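Local coordinates for ribosome inactivating type 1 protein (Iris hollandica, PDB 3MVG) that belongs to the type 1 ribosome-inactivating proteins, single-chain plant proteins named for their action against ribosomes, at residues A[22-27]-A[164-169]; A[14-19]-A[156-161]. All blocks are in the same frame, centred on the assembly; numbering follows the deposited sequence.

Contact 1. Residues A[22-27]-A[164-169]; sequences NLRNRL and RFRAIE
A buried cluster of two arginines and a glutamate, R24, R166 and E169, ties the N-terminal helix 13-27 of the ribosome-inactivating fold to the start of helix 166-173. The R24 chain runs extended from CG to NE and brings NH2 to 2.8 Å from E169 OE2, a salt bridge whose N-H...O angle is 148°. The approach is not a flat two-pronged pairing: NH2 comes to OE2 from above the carboxylate plane, 48° out of it. A water completes the link, accepting from R24 NH1 at 2.9 Å and donating to E169 OE1 at 2.7 Å. Glutamate suits the place because its carboxylate can accept from R24 and from the water at once; CG anti to the backbone N (chi1 176°) and an extended chain beyond it bring that carboxylate to helix 13-27. R166 lies over one face of the R24 guanidinium, off-centre toward the rim, with R24 NH1 and R166 NH1 3.3 Å apart. These two donors do not bond; Q21 OE1 accepts from both side chains and, with E169, probably offsets the like charges. Arginine suits position 24 because several N-H groups on a long chain serve E169, the water, Q21 and, near the end of helix 146-164, the carbonyls of A163 (from NE) and T162 (from NH2). F165 is the first residue to leave helix 146-164 and is also the N-cap of helix 166-173. Around the cluster, L23 packs on strand 49-55, F165 and I168 pack on helix 192-199, and R166 also touches N174 of the second subunit.

Contact 2. Residues A[14-19]-A[156-161]; sequences RSYSDF and IQLVSE
Y16 reaches endways from helix 13-27 to the backbone of L158, and with F19 it joins this N-terminal helix of the ribosome-inactivating fold to the long helix 146-164. The phenol OH donates to L158 O at 2.7 Å, a short and therefore probably firm bond. The carbonyl oxygen lies at the ring edge, near the ring plane, on the CE1 side of the hydroxyl. From the carbonyl's side the approach is bent, with a C=O...OH angle of 130° and the donor tilted 21° from the carbonyl plane. Tyrosine suits the position because the two backbones stand well apart, 9.9 Å between Y16 CA and L158 CA. With CG placed opposite the backbone N (chi1 -180°), the ring stretches across that gap and its polar end arrives at a main-chain oxygen, while the side chain also packs on V172 and T173 of helix 166-173. The nearest side-chain atom of L158 is CB, 4.1 Å from Y16 OH. L158 lies within a wider pi-type turn at 157-161, where E161 N bonds to I156 O at 3.0 Å, an interval of five residues. T162 OG1 bonds weakly both to L158 O and to Y16 OH, and V172 meets L158 as well as Y16. One helical turn beyond Y16, F19 makes an apolar contact with V159, and F6 of strand 3-7 also meets it ring to ring. The methyl V159 CG2 approaches the edge of the F19 ring, 4.4 Å from CZ.

The centres of contacts 1 and 2 lie about 7 Å apart, and helix 13-27 serves both: its first half, 14-19, takes part in contact 2 and its last turns, 22-27, in contact 1. Its partners, helices 146-164 and 166-173, follow each other in the chain, so the segments alternate in sequence as 14-19, 22-27, 156-161, 164-169. The contacts touch directly: E169 OE1 makes a probable hydrogen bond to S17 OG at 2.8 Å, and L23 CD2 packs on V159 CG1. One N-terminal helix thus packs against two successive helices from much later in the chain, and both contacts lie within reach of the second subunit.

Contact 1. Residues A[22-27]-A[164-169]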
loop_
_atom_site.group_PDB
_atom_site.type_symbol
_atom_site.label_atom_id
_atom_site.label_comp_id
_atom_site.label_asym_id
_atom_site.label_seq_id
_atom_site.Cartn_x
_atom_site.Cartn_y
_atom_site.Cartn_z
ATOM N N ASN A 22 1.937 -14.301 -3.068
ATOM C CA ASN A 22 2.325 -15.679 -3.376
ATOM C C ASN A 22 3.798 -15.767 -3.770
ATOM O O ASN A 22 4.507 -16.705 -3.395
ATOM C CB ASN A 22 1.441 -16.261 -4.479
ATOM C CG ASN A 22 0.091 -16.706 -3.966
ATOM O OD1 ASN A 22 -0.031 -17.182 -2.835
ATOM N ND2 ASN A 22 -0.933 -16.567 -4.797
ATOM N N LEU A 23 4.259 -14.773 -4.518
ATOM C CA LEU A 23 5.658 -14.691 -4.877
ATOM C C LEU A 23 6.562 -14.569 -3.632
ATOM O O LEU A 23 7.530 -15.317 -3.482
ATOM C CB LEU A 23 5.864 -13.533 -5.854
ATOM C CG LEU A 23 7.299 -13.244 -6.268
ATOM C CD1 LEU A 23 7.936 -14.427 -6.967
ATOM C CD2 LEU A 23 7.323 -12.031 -7.167
ATOM N N ARG A 24 6.222 -13.660 -2.727
ATOM C CA ARG A 24 6.992 -13.499 -1.492
ATOM C C ARG A 24 7.022 -14.799 -0.696
ATOM O O ARG A 24 8.058 -15.163 -0.139
ATOM C CB ARG A 24 6.418 -12.384 -0.618
ATOM C CG ARG A 24 6.543 -10.991 -1.203
ATOM C CD ARG A 24 6.146 -9.925 -0.175
ATOM N NE ARG A 24 6.004 -8.642 -0.855
ATOM C CZ ARG A 24 4.857 -8.135 -1.302
ATOM N NH1 ARG A 24 3.701 -8.748 -1.059
ATOM N NH2 ARG A 24 4.870 -7.000 -1.980
ATOM N N ASN A 25 5.890 -15.496 -0.639
ATOM C CA ASN A 25 5.798 -16.739 0.130
ATOM C C ASN A 25 6.712 -17.838 -0.407
ATOM O O ASN A 25 7.266 -18.626 0.367
ATOM C CB ASN A 25 4.344 -17.221 0.195
ATOM C CG ASN A 25 3.463 -16.320 1.036
ATOM O OD1 ASN A 25 3.930 -15.468 1.784
ATOM N ND2 ASN A 25 2.156 -16.508 0.905
ATOM N N ARG A 26 6.886 -17.879 -1.722
ATOM C CA ARG A 26 7.782 -18.849 -2.348
ATOM C C ARG A 26 9.250 -18.426 -2.315
ATOM O O ARG A 26 10.140 -19.271 -2.241
ATOM C CB ARG A 26 7.359 -19.140 -3.793
ATOM C CG ARG A 26 5.920 -19.673 -3.983
ATOM C CD ARG A 26 5.693 -21.111 -3.481
ATOM N NE ARG A 26 5.668 -21.209 -2.019
ATOM C CZ ARG A 26 4.650 -20.826 -1.254
ATOM N NH1 ARG A 26 3.545 -20.320 -1.803
ATOM N NH2 ARG A 26 4.731 -20.947 0.063
ATOM N N LEU A 27 9.512 -17.122 -2.403
ATOM C CA LEU A 27 10.875 -16.600 -2.289
ATOM C C LEU A 27 11.435 -16.823 -0.896
ATOM O O LEU A 27 12.580 -17.232 -0.738
ATOM C CB LEU A 27 10.907 -15.107 -2.617
ATOM C CG LEU A 27 10.708 -14.751 -4.090
ATOM C CD1 LEU A 27 10.439 -13.269 -4.191
ATOM C CD2 LEU A 27 11.933 -15.120 -4.916
ATOM N N ARG A 164 10.068 -6.790 -2.938
ATOM C CA ARG A 164 10.948 -6.308 -1.865
ATOM C C ARG A 164 10.319 -5.193 -1.040
ATOM O O ARG A 164 10.560 -5.116 0.168
ATOM C CB ARG A 164 12.264 -5.806 -2.446
ATOM C CG ARG A 164 13.164 -6.884 -3.009
ATOM C CD ARG A 164 14.309 -6.206 -3.715
ATOM N NE ARG A 164 15.318 -7.135 -4.207
ATOM C CZ ARG A 164 16.392 -6.759 -4.895
ATOM N NH1 ARG A 164 16.589 -5.483 -5.186
ATOM N NH2 ARG A 164 17.268 -7.665 -5.288
ATOM N N PHE A 165 9.530 -4.329 -1.683
ATOM C CA PHE A 165 8.996 -3.129 -1.026
ATOM C C PHE A 165 7.518 -2.936 -1.294
ATOM O O PHE A 165 7.109 -2.596 -2.422
ATOM C CB PHE A 165 9.710 -1.863 -1.501
ATOM C CG PHE A 165 11.145 -1.775 -1.095
ATOM C CD1 PHE A 165 11.494 -1.397 0.198
ATOM C CD2 PHE A 165 12.149 -2.044 -2.007
ATOM C CE1 PHE A 165 12.833 -1.302 0.578
ATOM C CE2 PHE A 165 13.482 -1.944 -1.636
ATOM C CZ PHE A 165 13.822 -1.569 -0.346
ATOM N N ARG A 166 6.712 -3.088 -0.251
ATOM C CA ARG A 166 5.282 -2.828 -0.361
ATOM C C ARG A 166 4.989 -1.367 -0.689
ATOM O O ARG A 166 3.923 -1.068 -1.240
ATOM C CB ARG A 166 4.547 -3.279 0.902
ATOM C CG ARG A 166 4.607 -4.778 1.084
ATOM C CD ARG A 166 4.126 -5.213 2.447
ATOM N NE ARG A 166 4.351 -6.638 2.664
ATOM C CZ ARG A 166 3.535 -7.611 2.264
ATOM N NH1 ARG A 166 2.387 -7.332 1.643
ATOM N NH2 ARG A 166 3.883 -8.869 2.488
ATOM N N ALA A 167 5.913 -0.461 -0.378
ATOM C CA ALA A 167 5.721 0.944 -0.755
ATOM C C ALA A 167 5.706 1.106 -2.269
ATOM O O ALA A 167 4.993 1.967 -2.796
ATOM C CB ALA A 167 6.787 1.826 -0.142
ATOM N N ILE A 168 6.484 0.288 -2.969
ATOM C CA ILE A 168 6.483 0.323 -4.436
ATOM C C ILE A 168 5.232 -0.377 -4.984
ATOM O O ILE A 168 4.585 0.138 -5.902
ATOM C CB ILE A 168 7.793 -0.236 -5.042
ATOM C CG1 ILE A 168 9.001 0.472 -4.412
ATOM C CG2 ILE A 168 7.781 -0.076 -6.574
ATOM C CD1 ILE A 168 10.352 -0.056 -4.865
ATOM N N GLU A 169 4.882 -1.532 -4.420
ATOM C CA GLU A 169 3.611 -2.186 -4.732
ATOM C C GLU A 169 2.444 -1.198 -4.654
ATOM O O GLU A 169 1.589 -1.160 -5.543
ATOM C CB GLU A 169 3.370 -3.346 -3.773
ATOM C CG GLU A 169 2.029 -4.006 -3.974
ATOM C CD GLU A 169 1.762 -5.119 -2.993
ATOM O OE1 GLU A 169 0.723 -5.791 -3.129
ATOM O OE2 GLU A 169 2.594 -5.345 -2.088
HETATM O O HOH W 1 1.001 -8.169 -1.969
#

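Contact 2. Residues A[14-19]-A[156-161]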
loop_
_atom_site.group_PDB
_atom_site.type_symbol
_atom_site.label_atom_id
_atom_site.label_comp_id
_atom_site.label_asym_id
_atom_site.label_seq_id
_atom_site.Cartn_x
_atom_site.Cartn_y
_atom_site.Cartn_z
ATOM N N ARG A 14 -6.395 -6.363 -6.341
ATOM C CA ARG A 14 -6.364 -7.607 -5.588
ATOM C C ARG A 14 -5.556 -8.696 -6.291
ATOM O O ARG A 14 -4.753 -9.372 -5.652
ATOM C CB ARG A 14 -7.805 -8.069 -5.349
ATOM C CG ARG A 14 -8.012 -9.056 -4.213
ATOM C CD ARG A 14 -9.524 -9.208 -4.013
ATOM N NE ARG A 14 -9.906 -9.952 -2.816
ATOM C CZ ARG A 14 -10.284 -11.228 -2.807
ATOM N NH1 ARG A 14 -10.618 -11.805 -1.662
ATOM N NH2 ARG A 14 -10.327 -11.930 -3.937
ATOM N N SER A 15 -5.742 -8.867 -7.600
ATOM C CA SER A 15 -5.021 -9.922 -8.315
ATOM C C SER A 15 -3.515 -9.652 -8.381
ATOM O O SER A 15 -2.714 -10.581 -8.262
ATOM C CB SER A 15 -5.596 -10.207 -9.709
ATOM O OG SER A 15 -5.326 -9.168 -10.642
ATOM N N TYR A 16 -3.140 -8.389 -8.547
ATOM C CA TYR A 16 -1.727 -8.032 -8.573
ATOM C C TYR A 16 -1.111 -8.248 -7.187
ATOM O O TYR A 16 -0.045 -8.850 -7.054
ATOM C CB TYR A 16 -1.548 -6.595 -9.061
ATOM C CG TYR A 16 -0.099 -6.175 -9.108
ATOM C CD1 TYR A 16 0.772 -6.703 -10.058
ATOM C CD2 TYR A 16 0.402 -5.266 -8.188
ATOM C CE1 TYR A 16 2.119 -6.321 -10.087
ATOM C CE2 TYR A 16 1.737 -4.877 -8.209
ATOM C CZ TYR A 16 2.580 -5.403 -9.161
ATOM O OH TYR A 16 3.902 -4.998 -9.155
ATOM N N SER A 17 -1.793 -7.789 -6.147
ATOM C CA SER A 17 -1.294 -7.979 -4.788
ATOM C C SER A 17 -1.247 -9.453 -4.385
ATOM O O SER A 17 -0.307 -9.873 -3.697
ATOM C CB SER A 17 -2.135 -7.180 -3.811
ATOM O OG SER A 17 -1.902 -5.807 -4.004
ATOM N N ASP A 18 -2.236 -10.242 -4.802
ATOM C CA ASP A 18 -2.219 -11.675 -4.529
ATOM C C ASP A 18 -1.021 -12.348 -5.189
ATOM O O ASP A 18 -0.371 -13.207 -4.586
ATOM C CB ASP A 18 -3.520 -12.338 -5.006
ATOM C CG ASP A 18 -4.703 -12.096 -4.063
ATOM O OD1 ASP A 18 -4.518 -11.581 -2.943
ATOM O OD2 ASP A 18 -5.841 -12.437 -4.451
ATOM N N PHE A 19 -0.746 -11.976 -6.436
ATOM C CA PHE A 19 0.429 -12.463 -7.144
ATOM C C PHE A 19 1.713 -12.185 -6.352
ATOM O O PHE A 19 2.496 -13.088 -6.098
ATOM C CB PHE A 19 0.477 -11.855 -8.553
ATOM C CG PHE A 19 1.854 -11.820 -9.166
ATOM C CD1 PHE A 19 2.564 -12.992 -9.397
ATOM C CD2 PHE A 19 2.428 -10.618 -9.534
ATOM C CE1 PHE A 19 3.840 -12.969 -9.969
ATOM C CE2 PHE A 19 3.701 -10.582 -10.110
ATOM C CZ PHE A 19 4.406 -11.762 -10.326
ATOM N N ILE A 156 11.694 -6.040 -13.797
ATOM C CA ILE A 156 12.405 -6.102 -12.529
ATOM C C ILE A 156 11.723 -5.217 -11.488
ATOM O O ILE A 156 11.507 -5.638 -10.346
ATOM C CB ILE A 156 13.896 -5.752 -12.698
ATOM C CG1 ILE A 156 14.610 -6.894 -13.434
ATOM C CG2 ILE A 156 14.542 -5.470 -11.336
ATOM C CD1 ILE A 156 15.972 -6.530 -14.010
ATOM N N GLN A 157 11.355 -4.007 -11.869
ATOM C CA GLN A 157 10.704 -3.125 -10.915
ATOM C C GLN A 157 9.322 -3.606 -10.501
ATOM O O GLN A 157 8.955 -3.483 -9.339
ATOM C CB GLN A 157 10.662 -1.697 -11.424
ATOM C CG GLN A 157 12.025 -1.050 -11.479
ATOM C CD GLN A 157 11.936 0.373 -11.934
ATOM O OE1 GLN A 157 11.976 1.305 -11.126
ATOM N NE2 GLN A 157 11.773 0.559 -13.233
ATOM N N LEU A 158 8.561 -4.166 -11.437
ATOM C CA LEU A 158 7.184 -4.574 -11.156
ATOM C C LEU A 158 7.054 -5.972 -10.572
ATOM O O LEU A 158 5.954 -6.364 -10.155
ATOM C CB LEU A 158 6.298 -4.399 -12.395
ATOM C CG LEU A 158 6.169 -2.949 -12.862
ATOM C CD1 LEU A 158 5.383 -2.889 -14.157
ATOM C CD2 LEU A 158 5.491 -2.111 -11.799
ATOM N N VAL A 159 8.159 -6.716 -10.518
ATOM C CA VAL A 159 8.170 -8.047 -9.922
ATOM C C VAL A 159 9.120 -8.078 -8.720
ATOM O O VAL A 159 8.670 -8.275 -7.594
ATOM C CB VAL A 159 8.530 -9.138 -10.968
ATOM C CG1 VAL A 159 8.665 -10.486 -10.305
ATOM C CG2 VAL A 159 7.468 -9.182 -12.068
ATOM N N SER A 160 10.419 -7.865 -8.946
ATOM C CA SER A 160 11.405 -7.937 -7.855
ATOM C C SER A 160 11.286 -6.781 -6.863
ATOM O O SER A 160 11.291 -6.994 -5.650
ATOM C CB SER A 160 12.822 -7.973 -8.415
ATOM O OG SER A 160 13.030 -9.111 -9.234
ATOM N N GLU A 161 11.203 -5.552 -7.363
ATOM C CA GLU A 161 11.231 -4.403 -6.454
ATOM C C GLU A 161 9.953 -4.269 -5.644
ATOM O O GLU A 161 9.996 -3.896 -4.475
ATOM C CB GLU A 161 11.548 -3.094 -7.178
ATOM C CG GLU A 161 12.896 -3.062 -7.916
ATOM C CD GLU A 161 14.125 -3.059 -7.023
ATOM O OE1 GLU A 161 14.003 -3.174 -5.783
ATOM O OE2 GLU A 161 15.228 -2.930 -7.587
#